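Local coordinates for protein rhamnosidase B (Bacillus sp., PDB 2OKX) that probably hydrolyses terminal alpha-L-rhamnose residues from glycosides, as a glycoside hydrolase of family 78, at residues V64-Y76 with P186-L198. Sequence-based numbering, arbitrary orientation.
Sequences VRSWPKEQFYDSY and PWTSLVPRDIPFL. With GOL (glycerol), chain R.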
loop_
_atom_site.group_PDB
_atom_site.type_symbol
_atom_site.label_atom_id
_atom_site.label_comp_id
_atom_site.label_asym_id
_atom_site.label_seq_id
_atom_site.Cartn_x
_atom_site.Cartn_y
_atom_site.Cartn_z
ATOM N N VAL A 64 14.292 -4.726 4.185
ATOM C CA VAL A 64 13.443 -4.359 3.059
ATOM C C VAL A 64 12.623 -5.611 2.755
ATOM O O VAL A 64 12.986 -6.705 3.194
ATOM C CB VAL A 64 14.277 -3.952 1.823
ATOM C CG1 VAL A 64 15.068 -2.681 2.129
ATOM C CG2 VAL A 64 15.217 -5.076 1.421
ATOM N N ARG A 65 11.522 -5.469 2.028
ATOM C CA ARG A 65 10.697 -6.637 1.737
ATOM C C ARG A 65 11.468 -7.644 0.889
ATOM O O ARG A 65 12.177 -7.270 -0.051
ATOM C CB ARG A 65 9.385 -6.221 1.061
ATOM C CG ARG A 65 9.510 -5.624 -0.331
ATOM C CD ARG A 65 8.226 -4.869 -0.682
ATOM N NE ARG A 65 8.124 -3.620 0.076
ATOM C CZ ARG A 65 7.001 -2.931 0.250
ATOM N NH1 ARG A 65 5.864 -3.368 -0.276
ATOM N NH2 ARG A 65 7.018 -1.792 0.941
ATOM N N SER A 66 11.333 -8.923 1.232
ATOM C CA SER A 66 12.048 -9.984 0.523
ATOM C C SER A 66 11.252 -11.261 0.290
ATOM O O SER A 66 10.211 -11.488 0.905
ATOM C CB SER A 66 13.290 -10.418 1.315
ATOM O OG SER A 66 13.951 -9.346 1.950
ATOM N N TRP A 67 11.762 -12.085 -0.622
ATOM C CA TRP A 67 11.203 -13.410 -0.859
ATOM C C TRP A 67 12.101 -14.134 0.149
ATOM O O TRP A 67 13.318 -13.926 0.152
ATOM C CB TRP A 67 11.530 -13.944 -2.261
ATOM C CG TRP A 67 10.848 -13.264 -3.406
ATOM C CD1 TRP A 67 11.409 -12.387 -4.293
ATOM C CD2 TRP A 67 9.490 -13.446 -3.825
ATOM N NE1 TRP A 67 10.485 -12.017 -5.240
ATOM C CE2 TRP A 67 9.299 -12.650 -4.978
ATOM C CE3 TRP A 67 8.414 -14.203 -3.341
ATOM C CZ2 TRP A 67 8.077 -12.591 -5.655
ATOM C CZ3 TRP A 67 7.198 -14.145 -4.013
ATOM C CH2 TRP A 67 7.042 -13.343 -5.161
ATOM N N PRO A 68 11.528 -14.957 1.035
ATOM C CA PRO A 68 12.378 -15.653 2.007
ATOM C C PRO A 68 13.609 -16.351 1.415
ATOM O O PRO A 68 14.635 -16.471 2.084
ATOM C CB PRO A 68 11.408 -16.627 2.662
ATOM C CG PRO A 68 10.137 -15.822 2.691
ATOM C CD PRO A 68 10.101 -15.210 1.301
ATOM N N LYS A 69 13.506 -16.794 0.164
ATOM C CA LYS A 69 14.607 -17.481 -0.512
ATOM C C LYS A 69 15.823 -16.562 -0.652
ATOM O O LYS A 69 16.962 -17.025 -0.745
ATOM C CB LYS A 69 14.165 -17.956 -1.901
ATOM C CG LYS A 69 13.982 -16.822 -2.901
ATOM C CD LYS A 69 13.561 -17.312 -4.283
ATOM C CE LYS A 69 12.101 -17.714 -4.320
ATOM N NZ LYS A 69 11.641 -17.966 -5.715
ATOM N N GLU A 70 15.570 -15.257 -0.681
ATOM C CA GLU A 70 16.638 -14.271 -0.794
ATOM C C GLU A 70 16.340 -13.156 0.202
ATOM O O GLU A 70 15.943 -12.047 -0.172
ATOM C CB GLU A 70 16.713 -13.730 -2.225
ATOM C CG GLU A 70 16.913 -14.824 -3.272
ATOM C CD GLU A 70 17.196 -14.286 -4.661
ATOM O OE1 GLU A 70 16.413 -13.451 -5.158
ATOM O OE2 GLU A 70 18.205 -14.709 -5.266
ATOM N N GLN A 71 16.527 -13.489 1.477
ATOM C CA GLN A 71 16.291 -12.592 2.603
ATOM C C GLN A 71 17.323 -11.464 2.642
ATOM O O GLN A 71 18.512 -11.704 2.860
ATOM C CB GLN A 71 16.344 -13.405 3.901
ATOM C CG GLN A 71 15.996 -12.654 5.174
ATOM C CD GLN A 71 14.554 -12.198 5.218
ATOM O OE1 GLN A 71 13.667 -12.857 4.678
ATOM N NE2 GLN A 71 14.308 -11.072 5.879
ATOM N N PHE A 72 16.858 -10.236 2.436
ATOM C CA PHE A 72 17.723 -9.058 2.432
ATOM C C PHE A 72 18.197 -8.648 3.827
ATOM O O PHE A 72 17.410 -8.600 4.774
ATOM C CB PHE A 72 16.984 -7.882 1.788
ATOM C CG PHE A 72 16.918 -7.947 0.288
ATOM C CD1 PHE A 72 18.022 -7.610 -0.485
ATOM C CD2 PHE A 72 15.742 -8.327 -0.354
ATOM C CE1 PHE A 72 17.959 -7.643 -1.884
ATOM C CE2 PHE A 72 15.668 -8.365 -1.749
ATOM C CZ PHE A 72 16.781 -8.020 -2.515
ATOM N N TYR A 73 19.488 -8.347 3.952
ATOM C CA TYR A 73 20.032 -7.920 5.236
ATOM C C TYR A 73 20.652 -6.535 5.101
ATOM O O TYR A 73 21.170 -6.174 4.043
ATOM C CB TYR A 73 21.069 -8.927 5.757
ATOM C CG TYR A 73 22.331 -9.042 4.935
ATOM C CD1 TYR A 73 23.409 -8.183 5.147
ATOM C CD2 TYR A 73 22.456 -10.026 3.952
ATOM C CE1 TYR A 73 24.586 -8.305 4.400
ATOM C CE2 TYR A 73 23.622 -10.154 3.203
ATOM C CZ TYR A 73 24.683 -9.292 3.431
ATOM O OH TYR A 73 25.835 -9.422 2.687
ATOM N N ASP A 74 20.598 -5.768 6.185
ATOM C CA ASP A 74 21.127 -4.409 6.196
ATOM C C ASP A 74 22.487 -4.318 6.870
ATOM O O ASP A 74 22.780 -5.080 7.789
ATOM C CB ASP A 74 20.144 -3.483 6.915
ATOM C CG ASP A 74 18.754 -3.554 6.326
ATOM O OD1 ASP A 74 18.639 -3.483 5.087
ATOM O OD2 ASP A 74 17.783 -3.679 7.093
ATOM N N SER A 75 23.306 -3.377 6.406
ATOM C CA SER A 75 24.638 -3.164 6.963
ATOM C C SER A 75 24.794 -1.699 7.363
ATOM O O SER A 75 24.840 -0.821 6.504
ATOM C CB SER A 75 25.713 -3.528 5.933
ATOM O OG SER A 75 25.575 -4.866 5.487
ATOM N N TYR A 76 24.874 -1.445 8.666
ATOM C CA TYR A 76 25.026 -0.084 9.176
ATOM C C TYR A 76 26.426 0.221 9.678
ATOM O O TYR A 76 27.069 -0.626 10.295
ATOM C CB TYR A 76 24.088 0.180 10.353
ATOM C CG TYR A 76 22.617 0.031 10.070
ATOM C CD1 TYR A 76 22.012 -1.226 10.058
ATOM C CD2 TYR A 76 21.822 1.151 9.838
ATOM C CE1 TYR A 76 20.647 -1.363 9.823
ATOM C CE2 TYR A 76 20.457 1.027 9.603
ATOM C CZ TYR A 76 19.875 -0.232 9.596
ATOM O OH TYR A 76 18.528 -0.358 9.348
ATOM N N PRO A 186 13.781 -20.874 6.957
ATOM C CA PRO A 186 13.365 -20.733 5.555
ATOM C C PRO A 186 14.133 -19.702 4.722
ATOM O O PRO A 186 13.875 -19.547 3.530
ATOM C CB PRO A 186 11.891 -20.371 5.683
ATOM C CG PRO A 186 11.892 -19.490 6.891
ATOM C CD PRO A 186 12.800 -20.239 7.857
ATOM N N TRP A 187 15.079 -19.008 5.343
ATOM C CA TRP A 187 15.852 -17.981 4.646
ATOM C C TRP A 187 17.049 -18.595 3.924
ATOM O O TRP A 187 18.200 -18.366 4.290
ATOM C CB TRP A 187 16.310 -16.940 5.663
ATOM C CG TRP A 187 15.233 -16.624 6.656
ATOM C CD1 TRP A 187 14.133 -15.832 6.460
ATOM C CD2 TRP A 187 15.124 -17.140 7.988
ATOM N NE1 TRP A 187 13.347 -15.824 7.591
ATOM C CE2 TRP A 187 13.934 -16.619 8.543
ATOM C CE3 TRP A 187 15.917 -17.995 8.767
ATOM C CZ2 TRP A 187 13.518 -16.922 9.844
ATOM C CZ3 TRP A 187 15.503 -18.297 10.061
ATOM C CH2 TRP A 187 14.315 -17.761 10.586
ATOM N N THR A 188 16.752 -19.369 2.886
ATOM C CA THR A 188 17.753 -20.071 2.090
ATOM C C THR A 188 19.051 -19.300 1.895
ATOM O O THR A 188 20.140 -19.865 2.017
ATOM C CB THR A 188 17.174 -20.441 0.716
ATOM O OG1 THR A 188 15.844 -20.945 0.889
ATOM C CG2 THR A 188 18.025 -21.510 0.049
ATOM N N SER A 189 18.941 -18.015 1.578
ATOM C CA SER A 189 20.127 -17.190 1.387
ATOM C C SER A 189 19.879 -15.780 1.897
ATOM O O SER A 189 18.757 -15.274 1.829
ATOM C CB SER A 189 20.518 -17.126 -0.093
ATOM O OG SER A 189 19.589 -16.360 -0.839
ATOM N N LEU A 190 20.929 -15.166 2.432
ATOM C CA LEU A 190 20.853 -13.800 2.932
ATOM C C LEU A 190 21.583 -12.944 1.902
ATOM O O LEU A 190 22.772 -13.147 1.639
ATOM C CB LEU A 190 21.527 -13.685 4.305
ATOM C CG LEU A 190 21.019 -14.634 5.401
ATOM C CD1 LEU A 190 21.677 -14.286 6.730
ATOM C CD2 LEU A 190 19.512 -14.528 5.530
ATOM N N VAL A 191 20.856 -12.008 1.303
ATOM C CA VAL A 191 21.414 -11.132 0.279
ATOM C C VAL A 191 21.465 -9.683 0.757
ATOM O O VAL A 191 20.559 -9.215 1.446
ATOM C CB VAL A 191 20.582 -11.221 -1.022
ATOM C CG1 VAL A 191 19.123 -10.922 -0.728
ATOM C CG2 VAL A 191 21.115 -10.251 -2.055
ATOM N N PRO A 192 22.533 -8.955 0.395
ATOM C CA PRO A 192 22.671 -7.556 0.810
ATOM C C PRO A 192 21.623 -6.586 0.260
ATOM O O PRO A 192 21.290 -6.610 -0.925
ATOM C CB PRO A 192 24.089 -7.204 0.358
ATOM C CG PRO A 192 24.288 -8.081 -0.842
ATOM C CD PRO A 192 23.714 -9.392 -0.371
ATOM N N ARG A 193 21.111 -5.741 1.152
ATOM C CA ARG A 193 20.122 -4.718 0.813
ATOM C C ARG A 193 20.576 -4.041 -0.483
ATOM O O ARG A 193 21.722 -3.598 -0.578
ATOM C CB ARG A 193 20.068 -3.695 1.952
ATOM C CG ARG A 193 19.039 -2.593 1.788
ATOM C CD ARG A 193 19.375 -1.402 2.672
ATOM N NE ARG A 193 18.345 -0.371 2.592
ATOM C CZ ARG A 193 17.285 -0.306 3.393
ATOM N NH1 ARG A 193 17.113 -1.210 4.350
ATOM N NH2 ARG A 193 16.386 0.654 3.223
ATOM N N ASP A 194 19.694 -3.958 -1.479
ATOM C CA ASP A 194 20.076 -3.347 -2.751
ATOM C C ASP A 194 19.646 -1.893 -2.980
ATOM O O ASP A 194 19.479 -1.458 -4.122
ATOM C CB ASP A 194 19.608 -4.224 -3.926
ATOM C CG ASP A 194 18.136 -4.588 -3.846
ATOM O OD1 ASP A 194 17.620 -5.176 -4.820
ATOM O OD2 ASP A 194 17.495 -4.295 -2.818
ATOM N N ILE A 195 19.470 -1.149 -1.891
ATOM C CA ILE A 195 19.115 0.270 -1.956
ATOM C C ILE A 195 19.614 0.942 -0.685
ATOM O O ILE A 195 19.858 0.279 0.320
ATOM C CB ILE A 195 17.582 0.530 -2.022
ATOM C CG1 ILE A 195 16.869 -0.236 -0.904
ATOM C CG2 ILE A 195 17.042 0.189 -3.392
ATOM C CD1 ILE A 195 15.483 0.305 -0.586
ATOM N N PRO A 196 19.788 2.271 -0.718
ATOM C CA PRO A 196 20.255 2.966 0.484
ATOM C C PRO A 196 19.149 2.917 1.533
ATOM O O PRO A 196 18.076 2.371 1.275
ATOM C CB PRO A 196 20.529 4.381 -0.022
ATOM C CG PRO A 196 19.549 4.536 -1.146
ATOM C CD PRO A 196 19.643 3.201 -1.849
ATOM N N PHE A 197 19.406 3.482 2.708
ATOM C CA PHE A 197 18.419 3.478 3.778
ATOM C C PHE A 197 17.337 4.536 3.584
ATOM O O PHE A 197 17.547 5.542 2.908
ATOM C CB PHE A 197 19.109 3.675 5.131
ATOM C CG PHE A 197 19.905 2.475 5.585
ATOM C CD1 PHE A 197 19.276 1.255 5.812
ATOM C CD2 PHE A 197 21.279 2.565 5.780
ATOM C CE1 PHE A 197 20.003 0.137 6.227
ATOM C CE2 PHE A 197 22.015 1.454 6.196
ATOM C CZ PHE A 197 21.372 0.237 6.420
ATOM N N LEU A 198 16.174 4.297 4.181
ATOM C CA LEU A 198 15.060 5.227 4.068
ATOM C C LEU A 198 15.274 6.432 4.974
ATOM O O LEU A 198 16.107 6.411 5.884
ATOM C CB LEU A 198 13.740 4.539 4.444
ATOM C CG LEU A 198 13.340 3.270 3.674
ATOM C CD1 LEU A 198 11.887 2.923 3.996
ATOM C CD2 LEU A 198 13.502 3.488 2.177
HETATM C C1 GOL R . 18.984 -10.460 -4.942
HETATM O O1 GOL R . 19.235 -11.695 -5.304
HETATM C C2 GOL R . 19.262 -9.514 -6.113
HETATM O O2 GOL R . 18.432 -9.866 -7.227
HETATM C C3 GOL R . 18.972 -8.075 -5.687
HETATM O O3 GOL R . 19.232 -7.190 -6.780
HETATM O O HOH W 1 20.662 -15.999 -3.885
#
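The backbones of Gln71 and Tyr73 hydrogen-bond to Val191, through its N and its O respectively, in a parallel beta pairing, in which strand 189-192 forms an outer edge of a mixed five-stranded sheet in the region assigned to the alpha-L-rhamnosidase N-terminal domain; strand 41-47 lies on the other side of strand 70-77. The ladder runs from Gln71 N to Ser189 O, Val191 N to Gln71 O, Tyr73 N to Val191 O and Arg193 N to Tyr73 O. Proline is tolerated at 192 because the ladder uses the N-H groups of Val191 and Arg193 and none at 192. At the start of the ladder the short hydroxymethyl side chain of Ser189 lets OG donate to Lys69 O at 2.7 Å, in the carbonyl plane and on a lone pair.

Each face carries a CH-pi contact. Val191 CG1 stands 3.7 Å from the centroid of the Phe72 ring; the beta-branch lets this methyl lie over the ring (chi1 55°) while CG2 meets a glycerol, probably from the crystallisation liquor. On the other face Tyr73 holds CG between its backbone N and carbonyl carbon (chi1 66°), laying the ring against Pro192, whose CA sits 3.8 Å from the ring centroid. Leu190 CB packs against Tyr73 CD2.

Beyond the ladder, Arg193 carries its extended chain across Asp74. Its NH1 makes a salt bridge to Asp74 OD1 at 2.8 Å: OD1 lies in the guanidinium plane, while NH1 reaches it from above the carboxylate plane. Asp74 OD2 is hydrogen-bonded to Tyr50 OH. Arg193 NH2 donates to Pro196 O, helping fix the group's rotation. Val64 CG1 and Phe197 CD1 cover opposite guanidinium faces. Phe197 in turn makes an offset stack with Tyr76, planes 10° apart, placing its CZ over the centre of the tyrosine ring.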